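Local structure of SG7.AF (Anopheles freeborni, 6XL7) at residues E39-T42 against K43-L46; G108-E111 against K112-T116; F73-G76 against F77-C81. The protein inhibits the alternative pathway of host complement as a mosquito salivary protein, blocking the activated C3 convertase C3bBb while leaving the classical pathway unaffected. One frame throughout, in Å; residues are numbered along the deposited sequence.

Overall arrangement
All three contacts are local, and each lies at or near the end of a helix in a mostly helical chain. Contacts 1 and 2 sit at the same end of the fold, with centres about 12 Å apart. They join helices 23-46 and 89-113: L41 and K44 pack on E111, and V45 packs on L114. Contact 3 lies on the opposite side of the chain's centre, its centre about 30 Å from the centre of either. Each contact is partly buried. Contact 1 is a proline-kinked helix turn with an exposed salt bridge. Contact 2 is a fraying helix end with bridging waters and a disulfide. Contact 3 closes its helix with aromatic rings, a serine hydroxyl and a beta turn.

Contact 1: residues E39-T42 against K43-L46; sequences EPLT and KKVL
E39 and K43 meet one helical turn apart, near the C-terminal end of helix 23-46. This is an i to i+4 salt bridge on an alpha-helix. E39 OE2 lies 3.4 Å from K43 NZ. The two side chains run side by side and point the same way. The contact is therefore partly aliphatic: K43 CE is 3.5 Å from E39 CG. Both chains are stretched out beyond CG. E39 sends CG opposite its backbone N (chi1 172°), while K43 keeps CG beside its own N (chi1 -66°). These different first torsions bring the two ends together. The pair is on the exposed side of the helix.

Under the side chains runs the i to i+4 backbone ladder. K43 N donates to E39 O at 3.1 Å, and the bond is close to straight at 169°. K44 N donates to P40 O, V45 N to L41 O and L46 N to T42 O. The helix is kinked at P40, whose ring nitrogen has no bond to the turn before. All four carbonyls from E39 to T42 still accept their i to i+4 bond.

L41 and V45 form the buried side. L41 packs on L8 of helix 2-13 and on T110 and E111 of helix 89-113, and V45 packs on H4. This side packs helix 23-46 against helices 2-13 and 89-113. In the conformer given, T42 OG1 is hydrogen-bonded to R38 O, one turn earlier. At the far end, V45 and L46 make backbone hydrogen bonds with A1, so the chain's first residue meets this helix end. On the buried side the V45 methyls also lie close to carbonyls of the preceding turn, with CG1 3.5 Å from L41 O.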
loop_
_atom_site.group_PDB
_atom_site.type_symbol
_atom_site.label_atom_id
_atom_site.label_comp_id
_atom_site.label_asym_id
_atom_site.label_seq_id
_atom_site.Cartn_x
_atom_site.Cartn_y
_atom_site.Cartn_z
ATOM N N GLU A 39 6.603 4.604 -4.016
ATOM C CA GLU A 39 7.661 4.995 -4.953
ATOM C C GLU A 39 7.269 4.801 -6.413
ATOM O O GLU A 39 7.343 5.777 -7.181
ATOM C CB GLU A 39 9.007 4.353 -4.587
ATOM C CG GLU A 39 10.061 4.592 -5.650
ATOM C CD GLU A 39 11.413 3.993 -5.313
ATOM O OE1 GLU A 39 11.498 3.188 -4.363
ATOM O OE2 GLU A 39 12.390 4.335 -6.016
ATOM N N PRO A 40 6.824 3.625 -6.867
ATOM C CA PRO A 40 6.503 3.498 -8.298
ATOM C C PRO A 40 5.333 4.354 -8.745
ATOM O O PRO A 40 5.372 4.900 -9.852
ATOM C CB PRO A 40 6.252 1.995 -8.491
ATOM C CG PRO A 40 6.037 1.458 -7.139
ATOM C CD PRO A 40 6.812 2.318 -6.186
ATOM N N LEU A 41 4.305 4.527 -7.914
ATOM C CA LEU A 41 3.163 5.311 -8.379
ATOM C C LEU A 41 3.466 6.808 -8.405
ATOM O O LEU A 41 2.983 7.517 -9.296
ATOM C CB LEU A 41 1.905 5.005 -7.568
ATOM C CG LEU A 41 1.336 3.594 -7.722
ATOM C CD1 LEU A 41 0.155 3.422 -6.778
ATOM C CD2 LEU A 41 0.924 3.312 -9.164
ATOM N N THR A 42 4.245 7.299 -7.442
ATOM C CA THR A 42 4.669 8.690 -7.490
ATOM C C THR A 42 5.462 8.964 -8.757
ATOM O O THR A 42 5.226 9.962 -9.446
ATOM C CB THR A 42 5.497 9.021 -6.253
ATOM O OG1 THR A 42 4.670 8.909 -5.093
ATOM C CG2 THR A 42 6.034 10.430 -6.342
ATOM N N LYS A 43 6.412 8.079 -9.080
ATOM C CA LYS A 43 7.201 8.243 -10.298
ATOM C C LYS A 43 6.308 8.275 -11.529
ATOM O O LYS A 43 6.553 9.047 -12.465
ATOM C CB LYS A 43 8.193 7.091 -10.447
ATOM C CG LYS A 43 9.287 6.981 -9.420
ATOM C CD LYS A 43 10.242 5.880 -9.882
ATOM C CE LYS A 43 11.236 5.480 -8.824
ATOM N NZ LYS A 43 12.241 4.522 -9.366
ATOM N N LYS A 44 5.268 7.444 -11.548
ATOM C CA LYS A 44 4.373 7.391 -12.699
ATOM C C LYS A 44 3.638 8.713 -12.885
ATOM O O LYS A 44 3.627 9.285 -13.986
ATOM C CB LYS A 44 3.386 6.244 -12.500
ATOM C CG LYS A 44 2.415 5.998 -13.641
ATOM C CD LYS A 44 1.620 4.723 -13.345
ATOM C CE LYS A 44 0.558 4.414 -14.397
ATOM N NZ LYS A 44 1.140 3.985 -15.697
ATOM N N VAL A 45 3.013 9.219 -11.821
ATOM C CA VAL A 45 2.170 10.401 -11.969
ATOM C C VAL A 45 2.980 11.669 -12.129
ATOM O O VAL A 45 2.455 12.665 -12.639
ATOM C CB VAL A 45 1.133 10.550 -10.840
ATOM C CG1 VAL A 45 0.335 9.267 -10.670
ATOM C CG2 VAL A 45 1.791 11.007 -9.522
ATOM N N LEU A 46 4.243 11.662 -11.711
ATOM C CA LEU A 46 5.090 12.819 -11.947
ATOM C C LEU A 46 5.114 13.192 -13.425
ATOM O O LEU A 46 5.171 14.380 -13.757
ATOM C CB LEU A 46 6.499 12.514 -11.436
ATOM C CG LEU A 46 7.503 13.647 -11.316
ATOM C CD1 LEU A 46 6.902 14.828 -10.569
ATOM C CD2 LEU A 46 8.728 13.107 -10.601
#

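Contact 2: residues G108-E111 against K112-T116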
loop_
_atom_site.group_PDB
_atom_site.type_symbol
_atom_site.label_atom_id
_atom_site.label_comp_id
_atom_site.label_asym_id
_atom_site.label_seq_id
_atom_site.Cartn_x
_atom_site.Cartn_y
_atom_site.Cartn_z
ATOM N N GLY A 108 -0.284 -2.852 -9.961
ATOM C CA GLY A 108 -0.666 -3.043 -11.352
ATOM C C GLY A 108 -2.114 -2.674 -11.614
ATOM O O GLY A 108 -2.435 -2.060 -12.636
ATOM N N GLU A 109 -3.006 -3.037 -10.696
ATOM C CA GLU A 109 -4.416 -2.698 -10.865
ATOM C C GLU A 109 -4.624 -1.191 -10.817
ATOM O O GLU A 109 -5.364 -0.630 -11.637
ATOM C CB GLU A 109 -5.245 -3.395 -9.784
ATOM C CG GLU A 109 -5.203 -4.919 -9.866
ATOM C CD GLU A 109 -5.522 -5.610 -8.551
ATOM O OE1 GLU A 109 -5.975 -4.942 -7.596
ATOM O OE2 GLU A 109 -5.313 -6.840 -8.476
ATOM N N THR A 110 -3.967 -0.520 -9.872
ATOM C CA THR A 110 -4.099 0.926 -9.732
ATOM C C THR A 110 -3.553 1.650 -10.956
ATOM O O THR A 110 -4.160 2.619 -11.432
ATOM C CB THR A 110 -3.389 1.380 -8.455
ATOM O OG1 THR A 110 -3.964 0.694 -7.333
ATOM C CG2 THR A 110 -3.514 2.896 -8.245
ATOM N N GLU A 111 -2.425 1.185 -11.494
ATOM C CA GLU A 111 -1.860 1.823 -12.681
ATOM C C GLU A 111 -2.859 1.830 -13.826
ATOM O O GLU A 111 -2.931 2.803 -14.591
ATOM C CB GLU A 111 -0.576 1.108 -13.106
ATOM C CG GLU A 111 0.588 1.369 -12.185
ATOM C CD GLU A 111 1.801 0.517 -12.505
ATOM O OE1 GLU A 111 2.916 0.898 -12.084
ATOM O OE2 GLU A 111 1.645 -0.532 -13.171
ATOM N N LYS A 112 -3.640 0.757 -13.963
ATOM C CA LYS A 112 -4.589 0.663 -15.069
ATOM C C LYS A 112 -5.728 1.674 -14.951
ATOM O O LYS A 112 -6.284 2.094 -15.972
ATOM C CB LYS A 112 -5.154 -0.755 -15.174
ATOM C CG LYS A 112 -4.162 -1.808 -15.658
ATOM C CD LYS A 112 -4.822 -3.180 -15.716
ATOM C CE LYS A 112 -3.901 -4.224 -16.333
ATOM N NZ LYS A 112 -2.651 -4.402 -15.543
ATOM N N CYS A 113 -6.098 2.073 -13.735
ATOM C CA CYS A 113 -7.270 2.921 -13.535
ATOM C C CYS A 113 -6.940 4.348 -13.128
ATOM O O CYS A 113 -7.865 5.137 -12.903
ATOM C CB CYS A 113 -8.251 2.298 -12.517
ATOM S SG CYS A 113 -7.661 1.924 -10.799
ATOM N N LEU A 114 -5.657 4.708 -13.051
ATOM C CA LEU A 114 -5.262 5.936 -12.366
ATOM C C LEU A 114 -5.814 7.191 -13.039
ATOM O O LEU A 114 -6.252 8.119 -12.350
ATOM C CB LEU A 114 -3.741 6.019 -12.267
ATOM C CG LEU A 114 -3.104 5.891 -10.889
ATOM C CD1 LEU A 114 -1.616 6.173 -11.012
ATOM C CD2 LEU A 114 -3.761 6.823 -9.882
ATOM N N THR A 115 -5.791 7.254 -14.368
ATOM C CA THR A 115 -6.214 8.468 -15.063
ATOM C C THR A 115 -7.618 8.321 -15.642
ATOM O O THR A 115 -8.098 7.219 -15.930
ATOM C CB THR A 115 -5.226 8.862 -16.171
ATOM O OG1 THR A 115 -5.206 7.853 -17.185
ATOM C CG2 THR A 115 -3.834 9.039 -15.603
ATOM N N THR A 116 -8.269 9.467 -15.830
ATOM C CA THR A 116 -9.618 9.518 -16.381
ATOM C C THR A 116 -9.732 10.738 -17.295
ATOM O O THR A 116 -8.761 11.463 -17.508
ATOM C CB THR A 116 -10.656 9.483 -15.252
ATOM O OG1 THR A 116 -11.957 9.294 -15.809
ATOM C CG2 THR A 116 -10.627 10.760 -14.423
HETATM O O HOH W 1 -0.745 -2.089 -14.923
HETATM O O HOH W 2 -4.398 4.894 -15.902
#
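K112 and G108 are joined both directly and through water at the end of helix 89-113. K112 N gives a weak bond to G108 O at 3.3 Å and another weak one to E109 O. G108 O also accepts a hydrogen bond from water 1 at 2.8 Å. That water accepts from K112 NZ at 3.1 Å and gives a weak bond to E111 OE2. K112 reaches it by a bend at the end of its chain (chi4 61°). E111 OE2 and K112 NZ are 6.2 Å apart, not in direct contact, and water 1 links them.

C113 N is shared as well. C113 N bonds weakly to E109 O and more firmly to T110 O, at 3.1 Å. There the donor stands 62° out of the carbonyl plane, in an i to i+3 bond consistent with a tightening last turn. Water 2 probably donates to E111 O at 2.9 Å and accepts from T115 N.

T110 CG2 meets L114 CG at 4.0 Å on the buried side, next to L41 and V45 of helix 23-46. T110 OG1 bonds to I106 O, and E109 forms a salt bridge with K65. C113 is disulfide-bonded to C58. L114 and T116 make backbone bonds to S55 and K53. This is a fraying helix C-terminus with weak last bonds and bridging waters, passing into a short, weakly bonded antiparallel strand pair (53-54 with 115-116) beside a disulfide.

Contact 3: residues F73-G76 against F77-C81; sequences FYAG and FSYAC
The Y74 ring has S78 OG over one face, 3.3 Å above its plane and offset toward the rim. S78 CB makes a CH-pi contact with the same ring, 4.2 Å from its centroid. Y74 CE1 in turn meets the edge of the F77 ring, near its plane, at 3.9 Å from F77 CD2. The Y79 ring receives A75 CA over a face in a second CH-pi contact. Its side chain crosses that of Y74 at about a right angle. This cluster closes the C-terminal end of helix 56-77, where a type I beta turn runs from S78 to C81.

S78 is the first residue to leave helical backbone angles. Its OG sits between the backbone N and the carbonyl carbon (chi1 63°), which turns it back onto Y74. S78 OG donates to Y74 O at 2.8 Å, from above the carbonyl plane. F77 N keeps the regular bond to F73 O. A75 O is gripped by two donors, S78 N and A80 N, which arrive from opposite faces of its plane. Within the turn, C81 N bonds to S78 O.

Outside, Y74 takes part in a cation-pi contact with R21 and an edge-to-face contact with Y25. A sulfate ion, probably from the crystallisation liquor, lies nearby. F73 stacks on Y99 of helix 89-113, and C81 is disulfide-bonded to C91 on that helix, joining the turn to it. On the helix side of the turn, C81 CB comes to 3.2 Å from G76 O.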
loop_
_atom_site.group_PDB
_atom_site.type_symbol
_atom_site.label_atom_id
_atom_site.label_comp_id
_atom_site.label_asym_id
_atom_site.label_seq_id
_atom_site.Cartn_x
_atom_site.Cartn_y
_atom_site.Cartn_z
ATOM N N PHE A 73 -1.547 -9.309 6.527
ATOM C CA PHE A 73 -0.160 -9.418 6.969
ATOM C C PHE A 73 -0.072 -9.374 8.487
ATOM O O PHE A 73 0.604 -10.209 9.106
ATOM C CB PHE A 73 0.618 -8.269 6.335
ATOM C CG PHE A 73 2.082 -8.242 6.664
ATOM C CD1 PHE A 73 2.843 -9.402 6.744
ATOM C CD2 PHE A 73 2.722 -7.019 6.845
ATOM C CE1 PHE A 73 4.209 -9.342 7.026
ATOM C CE2 PHE A 73 4.072 -6.960 7.113
ATOM C CZ PHE A 73 4.816 -8.120 7.204
ATOM N N TYR A 74 -0.768 -8.417 9.114
ATOM C CA TYR A 74 -0.733 -8.324 10.570
ATOM C C TYR A 74 -1.275 -9.590 11.219
ATOM O O TYR A 74 -0.731 -10.059 12.224
ATOM C CB TYR A 74 -1.481 -7.087 11.075
ATOM C CG TYR A 74 -1.409 -6.980 12.585
ATOM C CD1 TYR A 74 -0.205 -6.678 13.207
ATOM C CD2 TYR A 74 -2.519 -7.231 13.388
ATOM C CE1 TYR A 74 -0.102 -6.607 14.587
ATOM C CE2 TYR A 74 -2.429 -7.156 14.787
ATOM C CZ TYR A 74 -1.210 -6.849 15.371
ATOM O OH TYR A 74 -1.096 -6.773 16.750
ATOM N N ALA A 75 -2.351 -10.154 10.665
ATOM C CA ALA A 75 -2.887 -11.397 11.203
ATOM C C ALA A 75 -1.835 -12.500 11.168
ATOM O O ALA A 75 -1.679 -13.257 12.137
ATOM C CB ALA A 75 -4.137 -11.799 10.412
ATOM N N GLY A 76 -1.090 -12.602 10.060
ATOM C CA GLY A 76 -0.061 -13.630 9.957
ATOM C C GLY A 76 1.112 -13.415 10.895
ATOM O O GLY A 76 1.773 -14.381 11.289
ATOM N N PHE A 77 1.382 -12.161 11.267
ATOM C CA PHE A 77 2.426 -11.853 12.241
ATOM C C PHE A 77 1.989 -12.196 13.655
ATOM O O PHE A 77 2.824 -12.591 14.487
ATOM C CB PHE A 77 2.748 -10.360 12.123
ATOM C CG PHE A 77 3.551 -9.792 13.273
ATOM C CD1 PHE A 77 4.869 -10.183 13.491
ATOM C CD2 PHE A 77 2.997 -8.845 14.122
ATOM C CE1 PHE A 77 5.615 -9.644 14.538
ATOM C CE2 PHE A 77 3.741 -8.304 15.169
ATOM C CZ PHE A 77 5.043 -8.709 15.379
ATOM N N SER A 78 0.689 -12.077 13.936
ATOM C CA SER A 78 0.196 -12.065 15.308
ATOM C C SER A 78 -0.829 -13.166 15.556
ATOM O O SER A 78 -0.462 -14.336 15.658
ATOM C CB SER A 78 -0.328 -10.665 15.678
ATOM O OG SER A 78 -1.439 -10.270 14.890
ATOM N N TYR A 79 -2.110 -12.804 15.633
ATOM C CA TYR A 79 -3.120 -13.673 16.229
ATOM C C TYR A 79 -3.493 -14.876 15.367
ATOM O O TYR A 79 -4.111 -15.811 15.889
ATOM C CB TYR A 79 -4.373 -12.864 16.582
ATOM C CG TYR A 79 -4.983 -12.143 15.393
ATOM C CD1 TYR A 79 -5.870 -12.798 14.535
ATOM C CD2 TYR A 79 -4.678 -10.816 15.122
ATOM C CE1 TYR A 79 -6.425 -12.150 13.456
ATOM C CE2 TYR A 79 -5.232 -10.153 14.037
ATOM C CZ TYR A 79 -6.110 -10.831 13.209
ATOM O OH TYR A 79 -6.678 -10.193 12.124
ATOM N N ALA A 80 -3.145 -14.886 14.082
ATOM C CA ALA A 80 -3.395 -16.038 13.225
ATOM C C ALA A 80 -2.146 -16.861 12.949
ATOM O O ALA A 80 -2.204 -17.794 12.146
ATOM C CB ALA A 80 -4.037 -15.604 11.905
ATOM N N CYS A 81 -1.026 -16.551 13.591
ATOM C CA CYS A 81 0.188 -17.324 13.358
ATOM C C CYS A 81 0.154 -18.592 14.200
ATOM O O CYS A 81 0.005 -18.525 15.425
ATOM C CB CYS A 81 1.426 -16.505 13.695
ATOM S SG CYS A 81 2.920 -17.368 13.199
#